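Local coordinates for lipoprotein (Bacillus anthracis, PDB 4JG9) that is of unknown function but is a putative lipoprotein of the DUF4871 family, possibly involved in binding lipid, at residues L120-S125 with P144-L149; A76-P81 with N88-Y93; A108-S113 with G153-N158; V53-T58 with Q168-A173. All coordinates share one frame; numbering follows the deposited sequence.

Interaction 1 (L120-S125 with P144-L149)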
# COMPACT_ATOMS: atom_id res chain seq x y z
N LEU A 120 4.12 5.83 -4.84
CA LEU A 120 3.49 7.01 -5.41
C LEU A 120 2.70 7.84 -4.40
O LEU A 120 1.92 7.31 -3.62
CB LEU A 120 2.66 6.66 -6.64
CG LEU A 120 3.47 6.16 -7.83
CD1 LEU A 120 2.55 5.53 -8.86
CD2 LEU A 120 4.28 7.28 -8.44
N PHE A 121 2.93 9.15 -4.41
CA PHE A 121 2.19 10.09 -3.59
C PHE A 121 1.68 11.14 -4.56
O PHE A 121 2.28 12.18 -4.73
CB PHE A 121 3.09 10.74 -2.54
CG PHE A 121 3.34 9.88 -1.35
CD1 PHE A 121 4.49 9.14 -1.25
CD2 PHE A 121 2.42 9.82 -0.32
CE1 PHE A 121 4.72 8.35 -0.15
CE2 PHE A 121 2.65 9.04 0.78
CZ PHE A 121 3.80 8.30 0.87
N GLN A 122 0.58 10.82 -5.20
CA GLN A 122 0.06 11.61 -6.30
C GLN A 122 -0.87 12.74 -5.83
O GLN A 122 -1.75 12.54 -4.99
CB GLN A 122 -0.69 10.70 -7.27
CG GLN A 122 0.22 9.75 -8.06
CD GLN A 122 1.20 10.50 -8.99
OE1 GLN A 122 2.21 11.05 -8.53
NE2 GLN A 122 0.91 10.51 -10.29
N GLN A 123 -0.64 13.92 -6.39
CA GLN A 123 -1.54 15.06 -6.26
C GLN A 123 -1.84 15.39 -4.79
O GLN A 123 -3.01 15.53 -4.39
CB GLN A 123 -2.83 14.79 -7.05
CG GLN A 123 -3.71 16.01 -7.28
CD GLN A 123 -4.99 15.66 -8.02
OE1 GLN A 123 -5.01 15.63 -9.26
NE2 GLN A 123 -6.08 15.37 -7.26
N GLU A 124 -0.77 15.47 -3.99
CA GLU A 124 -0.86 15.84 -2.58
C GLU A 124 -1.59 14.78 -1.76
O GLU A 124 -2.06 15.07 -0.66
CB GLU A 124 -1.53 17.20 -2.39
CG GLU A 124 -0.79 18.35 -3.06
CD GLU A 124 0.56 18.61 -2.42
OE1 GLU A 124 0.63 18.63 -1.16
OE2 GLU A 124 1.55 18.79 -3.16
N SER A 125 -1.68 13.56 -2.28
CA SER A 125 -2.30 12.49 -1.51
C SER A 125 -1.53 12.18 -0.24
O SER A 125 -0.30 12.30 -0.19
CB SER A 125 -2.36 11.21 -2.33
OG SER A 125 -2.79 10.14 -1.50
N PRO A 144 4.85 13.15 -15.24
CA PRO A 144 5.42 13.52 -13.93
C PRO A 144 4.85 12.67 -12.81
O PRO A 144 3.65 12.49 -12.74
CB PRO A 144 4.99 14.98 -13.75
CG PRO A 144 3.92 15.22 -14.75
CD PRO A 144 3.73 14.01 -15.62
N LEU A 145 5.73 12.11 -11.99
CA LEU A 145 5.32 11.28 -10.87
C LEU A 145 5.97 11.78 -9.59
O LEU A 145 7.19 12.01 -9.54
CB LEU A 145 5.75 9.83 -11.11
CG LEU A 145 5.14 9.15 -12.33
CD1 LEU A 145 5.68 7.73 -12.47
CD2 LEU A 145 3.63 9.16 -12.22
N THR A 146 5.17 11.94 -8.55
CA THR A 146 5.71 12.35 -7.26
C THR A 146 6.00 11.12 -6.42
O THR A 146 5.11 10.29 -6.15
CB THR A 146 4.75 13.31 -6.54
OG1 THR A 146 4.51 14.45 -7.37
CG2 THR A 146 5.35 13.79 -5.23
N MSE A 147 7.26 11.00 -6.00
CA MSE A 147 7.70 9.80 -5.30
C MSE A 147 8.32 10.12 -3.97
O MSE A 147 8.78 11.24 -3.74
CB MSE A 147 8.75 9.06 -6.14
CG MSE A 147 8.33 8.78 -7.56
SE MSE A 147 9.65 7.72 -8.55
CE MSE A 147 10.95 9.04 -8.78
N SER A 148 8.38 9.11 -3.10
CA SER A 148 9.07 9.23 -1.83
C SER A 148 9.54 7.84 -1.38
O SER A 148 8.77 6.88 -1.46
CB SER A 148 8.16 9.86 -0.78
OG SER A 148 8.89 10.17 0.40
N LEU A 149 10.79 7.74 -0.94
CA LEU A 149 11.34 6.51 -0.37
C LEU A 149 11.59 6.70 1.12
O LEU A 149 12.10 7.75 1.54
CB LEU A 149 12.66 6.12 -1.04
CG LEU A 149 12.65 5.41 -2.40
CD1 LEU A 149 11.57 4.33 -2.39
CD2 LEU A 149 12.46 6.38 -3.55
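With CG of Gln122 anti to the carbonyl carbon (chi1 -70°) and the chain bent at chi2 (-64°), the amide comes back onto Thr146. There OE1 accepts the N-H of Thr146 (OE1 to N 3.1 Å) along a nearly straight line that lies in the carbonyl plane. OE1 occupies the place where a neighbouring strand could offer a carbonyl. Thr146 is gripped at its other backbone pole too: its O takes the N-H of Phe121 (N to O 3.0 Å), with the donor tilted out of the carbonyl plane. CB of Thr146 lies 3.3 Å from Phe121 O, and NE2 of Gln122 reaches CD2 of Leu145 at 3.6 Å.

On the buried side, CD2 of Leu120 meets CB of Leu145 at 4.0 Å. The Phe121 ring leans obliquely on Ser148, CD1 to CB 3.8 Å. Lys87 adds a cation-pi contact to that ring, and Asn40 of the second subunit packs against it. Beyond Gln122 the chain reverses in a type I' beta turn, closed by the bond from Ser125 N to Gln122 O. The result is a turn-bearing loop docked on 142-147, an outermost strand of an antiparallel five-stranded sheet.

Interaction 2 (A76-P81 with N88-Y93)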
# COMPACT_ATOMS: atom_id res chain seq x y z
N ALA A 76 12.72 5.39 -18.45
CA ALA A 76 13.69 6.05 -17.60
C ALA A 76 13.06 7.21 -16.87
O ALA A 76 11.98 7.68 -17.26
CB ALA A 76 14.88 6.52 -18.44
N MSE A 77 13.72 7.68 -15.82
CA MSE A 77 13.30 8.90 -15.13
C MSE A 77 14.39 9.95 -15.26
O MSE A 77 15.54 9.63 -15.57
CB MSE A 77 13.01 8.62 -13.66
CG MSE A 77 14.15 7.93 -12.94
SE MSE A 77 13.85 7.75 -10.99
CE MSE A 77 14.92 9.30 -10.50
N ALA A 78 14.02 11.21 -15.04
CA ALA A 78 15.01 12.27 -15.04
C ALA A 78 16.04 11.97 -13.95
O ALA A 78 15.69 11.53 -12.85
CB ALA A 78 14.35 13.61 -14.78
N ASP A 79 17.31 12.21 -14.26
CA ASP A 79 18.35 11.99 -13.28
C ASP A 79 18.25 13.09 -12.24
O ASP A 79 18.93 14.10 -12.31
CB ASP A 79 19.74 11.99 -13.90
CG ASP A 79 20.79 11.46 -12.94
OD1 ASP A 79 20.47 11.28 -11.74
OD2 ASP A 79 21.94 11.26 -13.37
N SER A 80 17.36 12.89 -11.28
CA SER A 80 17.17 13.88 -10.25
C SER A 80 17.53 13.27 -8.89
O SER A 80 17.30 12.08 -8.68
CB SER A 80 15.72 14.35 -10.26
OG SER A 80 15.49 15.32 -9.26
N PRO A 81 18.10 14.07 -7.98
CA PRO A 81 18.48 13.49 -6.69
C PRO A 81 17.25 13.08 -5.87
O PRO A 81 16.26 13.81 -5.78
CB PRO A 81 19.25 14.62 -5.99
CG PRO A 81 18.81 15.87 -6.68
CD PRO A 81 18.43 15.50 -8.09
N ASN A 88 9.30 14.15 -4.12
CA ASN A 88 9.92 14.82 -5.26
C ASN A 88 9.18 14.46 -6.53
O ASN A 88 8.96 13.28 -6.83
CB ASN A 88 11.40 14.42 -5.36
CG ASN A 88 12.15 15.19 -6.47
OD1 ASN A 88 11.77 16.31 -6.84
ND2 ASN A 88 13.24 14.60 -6.96
N GLU A 89 8.74 15.49 -7.26
CA GLU A 89 8.08 15.24 -8.53
C GLU A 89 9.16 14.96 -9.56
O GLU A 89 10.01 15.80 -9.83
CB GLU A 89 7.22 16.44 -8.94
CG GLU A 89 6.41 16.21 -10.22
CD GLU A 89 5.59 17.43 -10.63
OE1 GLU A 89 6.20 18.47 -10.96
OE2 GLU A 89 4.34 17.34 -10.63
N ILE A 90 9.14 13.76 -10.12
CA ILE A 90 10.17 13.41 -11.09
C ILE A 90 9.57 13.03 -12.42
O ILE A 90 8.63 12.24 -12.50
CB ILE A 90 11.08 12.28 -10.55
CG1 ILE A 90 11.78 12.79 -9.29
CG2 ILE A 90 12.10 11.88 -11.61
CD1 ILE A 90 12.72 11.81 -8.62
N MSE A 91 10.10 13.62 -13.48
CA MSE A 91 9.59 13.34 -14.80
C MSE A 91 10.01 11.95 -15.28
O MSE A 91 11.19 11.57 -15.22
CB MSE A 91 10.00 14.45 -15.77
CG MSE A 91 8.92 15.54 -15.91
SE MSE A 91 7.53 14.89 -17.13
CE MSE A 91 8.82 13.95 -18.24
N TRP A 92 9.02 11.17 -15.71
CA TRP A 92 9.29 9.85 -16.26
C TRP A 92 9.17 9.89 -17.78
O TRP A 92 8.36 10.65 -18.32
CB TRP A 92 8.37 8.81 -15.66
CG TRP A 92 8.83 8.36 -14.33
CD1 TRP A 92 8.90 9.11 -13.19
CD2 TRP A 92 9.30 7.05 -13.98
NE1 TRP A 92 9.39 8.35 -12.15
CE2 TRP A 92 9.64 7.08 -12.60
CE3 TRP A 92 9.47 5.86 -14.69
CZ2 TRP A 92 10.14 5.97 -11.93
CZ3 TRP A 92 9.96 4.74 -14.01
CH2 TRP A 92 10.29 4.81 -12.64
N TYR A 93 9.97 9.07 -18.45
CA TYR A 93 10.03 9.08 -19.91
C TYR A 93 9.81 7.69 -20.48
O TYR A 93 10.49 6.72 -20.08
CB TYR A 93 11.39 9.62 -20.38
CG TYR A 93 11.67 11.04 -19.97
CD1 TYR A 93 12.22 11.33 -18.73
CD2 TYR A 93 11.41 12.10 -20.83
CE1 TYR A 93 12.50 12.64 -18.35
CE2 TYR A 93 11.67 13.41 -20.46
CZ TYR A 93 12.22 13.68 -19.22
OH TYR A 93 12.49 14.98 -18.85
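This contact is the strand pairing of the antiparallel beta hairpin 75-78/88-94; Ala76 and Tyr93 form its hydrogen-bonded pair. Ala76 N reaches Tyr93 O at 3.1 Å, and Tyr93 N returns to Ala76 O at 2.7 Å. Two residues further on, Ala78 N donates to Met91 O (2.9 Å).

Between these rungs sits the non-hydrogen-bonded pair of Met77, a selenomethionine, and Trp92. CB of Met77 stands over one face of the indole, a CH-pi contact 3.9 Å from the centroid of the five-membered ring and only 10° off its normal. A chi1 of 53° sets CG of Met77 between the backbone N and the carbonyl carbon, and from there SE makes an oblique Met-aromatic contact, 5.0 Å from the centroid of the six-membered ring. The bend at chi3 then brings CE to CD1 of Ile90 (3.8 Å).

The hairpin forms strands three and four of a five-stranded antiparallel sheet, with 66-69 beside 75-78 and 142-147 beside 88-94. On the face opposite Trp92, the Tyr93 ring turns its edge to the Ala76 O and Ala78 N atoms, while CE of Met91 lies over a face of that ring, toward its rim.

Past the paired strands the chains separate, but Asn88 still reaches across: its CG is anti to the backbone N, and ND2 donates to OG of Ser80 at 3.3 Å, with the hydroxyl in the amide plane.

Interaction 3 (A108-S113 with G153-N158)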
# COMPACT_ATOMS: atom_id res chain seq x y z
N ALA A 108 8.42 -1.05 -5.12
CA ALA A 108 9.81 -0.86 -4.71
C ALA A 108 10.22 -1.79 -3.57
O ALA A 108 9.40 -2.14 -2.70
CB ALA A 108 10.05 0.58 -4.31
N LEU A 109 11.48 -2.21 -3.59
CA LEU A 109 12.05 -2.93 -2.46
C LEU A 109 13.45 -2.43 -2.18
O LEU A 109 14.26 -2.23 -3.10
CB LEU A 109 12.11 -4.44 -2.73
CG LEU A 109 10.74 -5.12 -2.75
CD1 LEU A 109 10.31 -5.41 -4.17
CD2 LEU A 109 10.75 -6.37 -1.88
N LYS A 110 13.74 -2.23 -0.91
CA LYS A 110 15.06 -1.82 -0.51
C LYS A 110 15.99 -3.01 -0.63
O LYS A 110 15.56 -4.17 -0.60
CB LYS A 110 15.06 -1.30 0.93
CG LYS A 110 16.28 -0.48 1.26
CD LYS A 110 16.20 0.13 2.63
CE LYS A 110 17.42 1.00 2.86
NZ LYS A 110 17.44 1.61 4.21
N GLN A 111 17.28 -2.72 -0.78
CA GLN A 111 18.29 -3.76 -0.79
C GLN A 111 18.20 -4.54 0.50
O GLN A 111 18.09 -3.95 1.58
CB GLN A 111 19.66 -3.14 -0.92
CG GLN A 111 20.74 -4.14 -1.15
CD GLN A 111 22.08 -3.47 -1.30
OE1 GLN A 111 22.25 -2.32 -0.90
NE2 GLN A 111 23.03 -4.17 -1.90
N GLY A 112 18.17 -5.87 0.39
CA GLY A 112 18.10 -6.73 1.56
C GLY A 112 16.71 -6.90 2.15
O GLY A 112 16.54 -7.48 3.22
N SER A 113 15.70 -6.42 1.44
CA SER A 113 14.32 -6.47 1.92
C SER A 113 13.47 -7.44 1.09
O SER A 113 13.71 -7.61 -0.11
CB SER A 113 13.71 -5.07 1.88
OG SER A 113 12.34 -5.08 2.19
N GLY A 153 19.47 4.56 0.80
CA GLY A 153 20.12 3.34 0.37
C GLY A 153 19.71 3.00 -1.05
O GLY A 153 19.10 3.82 -1.74
N LEU A 154 20.01 1.78 -1.48
CA LEU A 154 19.62 1.34 -2.81
C LEU A 154 18.23 0.71 -2.77
O LEU A 154 17.87 -0.02 -1.83
CB LEU A 154 20.65 0.34 -3.37
CG LEU A 154 22.08 0.86 -3.60
CD1 LEU A 154 23.04 -0.26 -3.97
CD2 LEU A 154 22.09 1.91 -4.69
N TRP A 155 17.44 1.04 -3.79
CA TRP A 155 16.09 0.55 -3.96
C TRP A 155 15.94 0.06 -5.38
O TRP A 155 16.41 0.72 -6.32
CB TRP A 155 15.08 1.68 -3.73
CG TRP A 155 14.99 2.13 -2.31
CD1 TRP A 155 15.82 3.01 -1.67
CD2 TRP A 155 14.01 1.73 -1.33
NE1 TRP A 155 15.42 3.18 -0.36
CE2 TRP A 155 14.31 2.40 -0.13
CE3 TRP A 155 12.91 0.87 -1.36
CZ2 TRP A 155 13.55 2.24 1.03
CZ3 TRP A 155 12.15 0.70 -0.21
CH2 TRP A 155 12.48 1.38 0.97
N VAL A 156 15.31 -1.10 -5.56
CA VAL A 156 14.96 -1.55 -6.90
C VAL A 156 13.53 -1.13 -7.21
O VAL A 156 12.63 -1.23 -6.37
CB VAL A 156 15.14 -3.08 -7.07
CG1 VAL A 156 14.23 -3.86 -6.12
CG2 VAL A 156 14.89 -3.49 -8.54
N LEU A 157 13.32 -0.63 -8.42
CA LEU A 157 12.00 -0.21 -8.85
C LEU A 157 11.43 -1.21 -9.87
O LEU A 157 11.90 -1.25 -11.00
CB LEU A 157 12.09 1.17 -9.48
CG LEU A 157 11.88 2.39 -8.59
CD1 LEU A 157 12.60 2.25 -7.29
CD2 LEU A 157 12.35 3.64 -9.33
N ASN A 158 10.44 -2.00 -9.46
CA ASN A 158 9.82 -2.96 -10.37
C ASN A 158 8.62 -2.34 -11.06
O ASN A 158 7.73 -1.81 -10.41
CB ASN A 158 9.39 -4.22 -9.62
CG ASN A 158 10.53 -4.84 -8.87
OD1 ASN A 158 11.41 -5.47 -9.47
ND2 ASN A 158 10.54 -4.67 -7.54
O HOH W 1 21.30 -0.26 0.40
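Lys110 lies flat across Trp155, and this is the tight part of the contact. CB of Lys110 is 3.6 Å from the centroid of the six-membered ring and almost on its normal, a CH-pi contact. With CG anti to the backbone N (chi1 -163°) and the chain extended beyond it, CD reaches CZ2 of Trp155 at 3.7 Å. Both polar ends are tied down by the loop before strand 153-161: Lys110 NZ bonds to Ser151 OG and Ser152 O, and Trp155 NE1 to Ser151 O. Gln38 of the second subunit packs on both residues.

Beside them, Leu109 and Val156 form a hydrogen-bonded pair, Leu109 N to Val156 O 3.2 Å and Val156 N to Leu109 O 2.9 Å. Their side chains meet on the other face of the sheet, CB of Leu109 to CG1 of Val156 at 4.0 Å. CD1 of Leu109 also reaches ND2 of Asn158, whose amide is held by Ile107 O and by Gln168 NE2.

The end at Gln111 is looser and more exposed. Gln111 N still bonds to Leu154 O (3.0 Å), but the two side chains merely run alongside each other. A water fills in: it donates to OE1 of Gln111 at 2.6 Å and accepts from N of Leu154 at 3.1 Å. Beyond, Lys110 to Ser113 make a type II beta turn with Gly112 at its positive-phi third position, at the end of strand 102-110 in an antiparallel sheet, where 102-110 pairs with 153-161.

Interaction 4 (V53-T58 with Q168-A173)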
# COMPACT_ATOMS: atom_id res chain seq x y z
N VAL A 53 18.81 -9.14 -9.84
CA VAL A 53 19.02 -7.72 -9.65
C VAL A 53 20.48 -7.47 -9.34
O VAL A 53 21.07 -8.14 -8.50
CB VAL A 53 18.10 -7.14 -8.55
CG1 VAL A 53 18.53 -5.73 -8.15
CG2 VAL A 53 16.64 -7.17 -9.01
N ASN A 54 21.07 -6.50 -10.02
CA ASN A 54 22.43 -6.13 -9.75
C ASN A 54 22.30 -4.95 -8.83
O ASN A 54 21.81 -3.90 -9.23
CB ASN A 54 23.14 -5.75 -11.04
CG ASN A 54 24.60 -5.43 -10.83
OD1 ASN A 54 25.18 -5.73 -9.78
ND2 ASN A 54 25.22 -4.82 -11.83
N TRP A 55 22.74 -5.10 -7.59
CA TRP A 55 22.52 -4.06 -6.61
C TRP A 55 23.55 -2.96 -6.68
O TRP A 55 24.39 -2.80 -5.80
CB TRP A 55 22.39 -4.65 -5.21
CG TRP A 55 21.03 -5.23 -5.00
CD1 TRP A 55 20.67 -6.53 -5.13
CD2 TRP A 55 19.85 -4.51 -4.67
NE1 TRP A 55 19.33 -6.67 -4.88
CE2 TRP A 55 18.81 -5.44 -4.59
CE3 TRP A 55 19.56 -3.17 -4.42
CZ2 TRP A 55 17.51 -5.08 -4.28
CZ3 TRP A 55 18.28 -2.81 -4.11
CH2 TRP A 55 17.27 -3.76 -4.04
N GLU A 56 23.46 -2.20 -7.75
CA GLU A 56 24.29 -1.05 -7.99
C GLU A 56 23.41 -0.01 -8.65
O GLU A 56 22.51 -0.36 -9.40
CB GLU A 56 25.43 -1.44 -8.91
CG GLU A 56 26.53 -0.41 -9.05
CD GLU A 56 27.67 -0.90 -9.92
OE1 GLU A 56 27.88 -2.12 -10.00
OE2 GLU A 56 28.35 -0.06 -10.52
N GLU A 57 23.68 1.26 -8.39
CA GLU A 57 22.90 2.33 -8.99
C GLU A 57 22.98 2.22 -10.50
O GLU A 57 24.06 1.97 -11.05
CB GLU A 57 23.44 3.69 -8.55
CG GLU A 57 22.74 4.86 -9.19
CD GLU A 57 23.33 6.19 -8.77
OE1 GLU A 57 22.56 7.12 -8.42
OE2 GLU A 57 24.58 6.32 -8.80
N THR A 58 21.83 2.34 -11.17
CA THR A 58 21.78 2.33 -12.63
C THR A 58 22.52 3.55 -13.17
O THR A 58 22.34 4.67 -12.67
CB THR A 58 20.32 2.35 -13.13
OG1 THR A 58 19.66 1.15 -12.73
CG2 THR A 58 20.27 2.43 -14.62
N GLN A 168 12.71 -3.31 -14.65
CA GLN A 168 13.13 -2.92 -13.31
C GLN A 168 14.48 -2.19 -13.38
O GLN A 168 15.26 -2.41 -14.30
CB GLN A 168 13.25 -4.15 -12.42
CG GLN A 168 14.47 -5.01 -12.70
CD GLN A 168 14.44 -6.35 -11.97
OE1 GLN A 168 15.28 -7.22 -12.23
NE2 GLN A 168 13.46 -6.54 -11.09
N PHE A 169 14.74 -1.31 -12.43
CA PHE A 169 16.08 -0.74 -12.29
C PHE A 169 16.32 -0.21 -10.88
O PHE A 169 15.38 -0.03 -10.11
CB PHE A 169 16.40 0.30 -13.38
CG PHE A 169 15.54 1.52 -13.34
CD1 PHE A 169 15.92 2.64 -12.61
CD2 PHE A 169 14.37 1.58 -14.07
CE1 PHE A 169 15.13 3.78 -12.57
CE2 PHE A 169 13.57 2.71 -14.03
CZ PHE A 169 13.95 3.81 -13.28
N VAL A 170 17.59 0.01 -10.55
CA VAL A 170 17.98 0.38 -9.20
C VAL A 170 18.33 1.86 -9.10
O VAL A 170 19.02 2.40 -9.96
CB VAL A 170 19.17 -0.49 -8.72
CG1 VAL A 170 19.72 0.02 -7.41
CG2 VAL A 170 18.73 -1.94 -8.58
N ILE A 171 17.85 2.51 -8.05
CA ILE A 171 18.16 3.92 -7.83
C ILE A 171 18.75 4.08 -6.44
O ILE A 171 18.69 3.16 -5.63
CB ILE A 171 16.90 4.81 -7.98
CG1 ILE A 171 15.81 4.38 -7.00
CG2 ILE A 171 16.34 4.71 -9.40
CD1 ILE A 171 15.47 5.42 -6.01
N THR A 172 19.32 5.25 -6.18
CA THR A 172 19.91 5.55 -4.88
C THR A 172 19.10 6.62 -4.18
O THR A 172 18.77 7.65 -4.77
CB THR A 172 21.34 6.07 -5.02
OG1 THR A 172 22.12 5.14 -5.77
CG2 THR A 172 21.96 6.28 -3.65
N ALA A 173 18.77 6.39 -2.92
CA ALA A 173 18.16 7.44 -2.12
C ALA A 173 19.19 7.94 -1.12
O ALA A 173 19.85 7.14 -0.45
CB ALA A 173 16.91 6.94 -1.40
O HOH W 2 19.42 7.53 -8.42
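Val170 is the hub of this contact, and its side chain can be traced outward into the 53-58 loop. CB lies 3.4 Å from Glu56 O. From there CG1, anti to the backbone N at chi1 171°, stays close to that same carbonyl oxygen and approaches CE3 of Trp55 obliquely at 4.4 Å. CG2 takes the other direction, meeting Asn54 O at 3.7 Å and CG1 of Val53 at 3.8 Å. The same CG1 of Val53 sits over one face of the Trp55 ring, toward its rim, so valine, valine and indole nest together.

The loop bends sharply round Val170: Trp55 is the centre of an inverse gamma turn, with Glu56 N bonded to Asn54 O. The 53-58 loop packs along strand 164-173, whose backbone pairs with strand 153-161 in an antiparallel sheet, and leads on to strand 60-63 of the other sheet.

Further along, Thr58 clasps Val170 O with two donors. Its N approaches at 3.1 Å, tilted from the carbonyl plane, whereas its OG1, also 3.1 Å from Val170 O, sits in that plane on a lone pair. OG1 of Thr58 lies at the edge of the Phe169 ring, 3.4 Å from CB of Phe169.

On the exposed flank the extended Glu57 side chain crosses Thr172 at about a right angle. A water donates to OE1 of Glu57 and accepts from N of Thr172. At the far end CG2 of Val53 rests on OE1 of Gln168, whose NE2 is held by Asn158 OD1 and Val49 O.

In the fold
Interactions 1 and 2, centres about 12 Å apart, share one sheet: strands 142-147 and 88-94 are neighbours, with Leu145 O and Ile90 N 2.7 Å apart, a probable hydrogen bond. Interactions 3 and 4 lie closer, centres about 8 Å apart, in the other sheet, where Leu157 N is 2.7 Å from Phe169 O. The two sheets meet in the interior: Trp92 CH2 of interaction 2 comes within 3.8 Å of Phe169 CZ and 4.1 Å of Leu157 CD2. Leu149 bridges interaction 1 to Trp155, its CD1 3.7 Å from CD2 of the indole. Interactions 1 and 4 lie about 20 Å apart between centres, on opposite sides of the chain's centre, and interactions 1 and 3 both touch the second subunit.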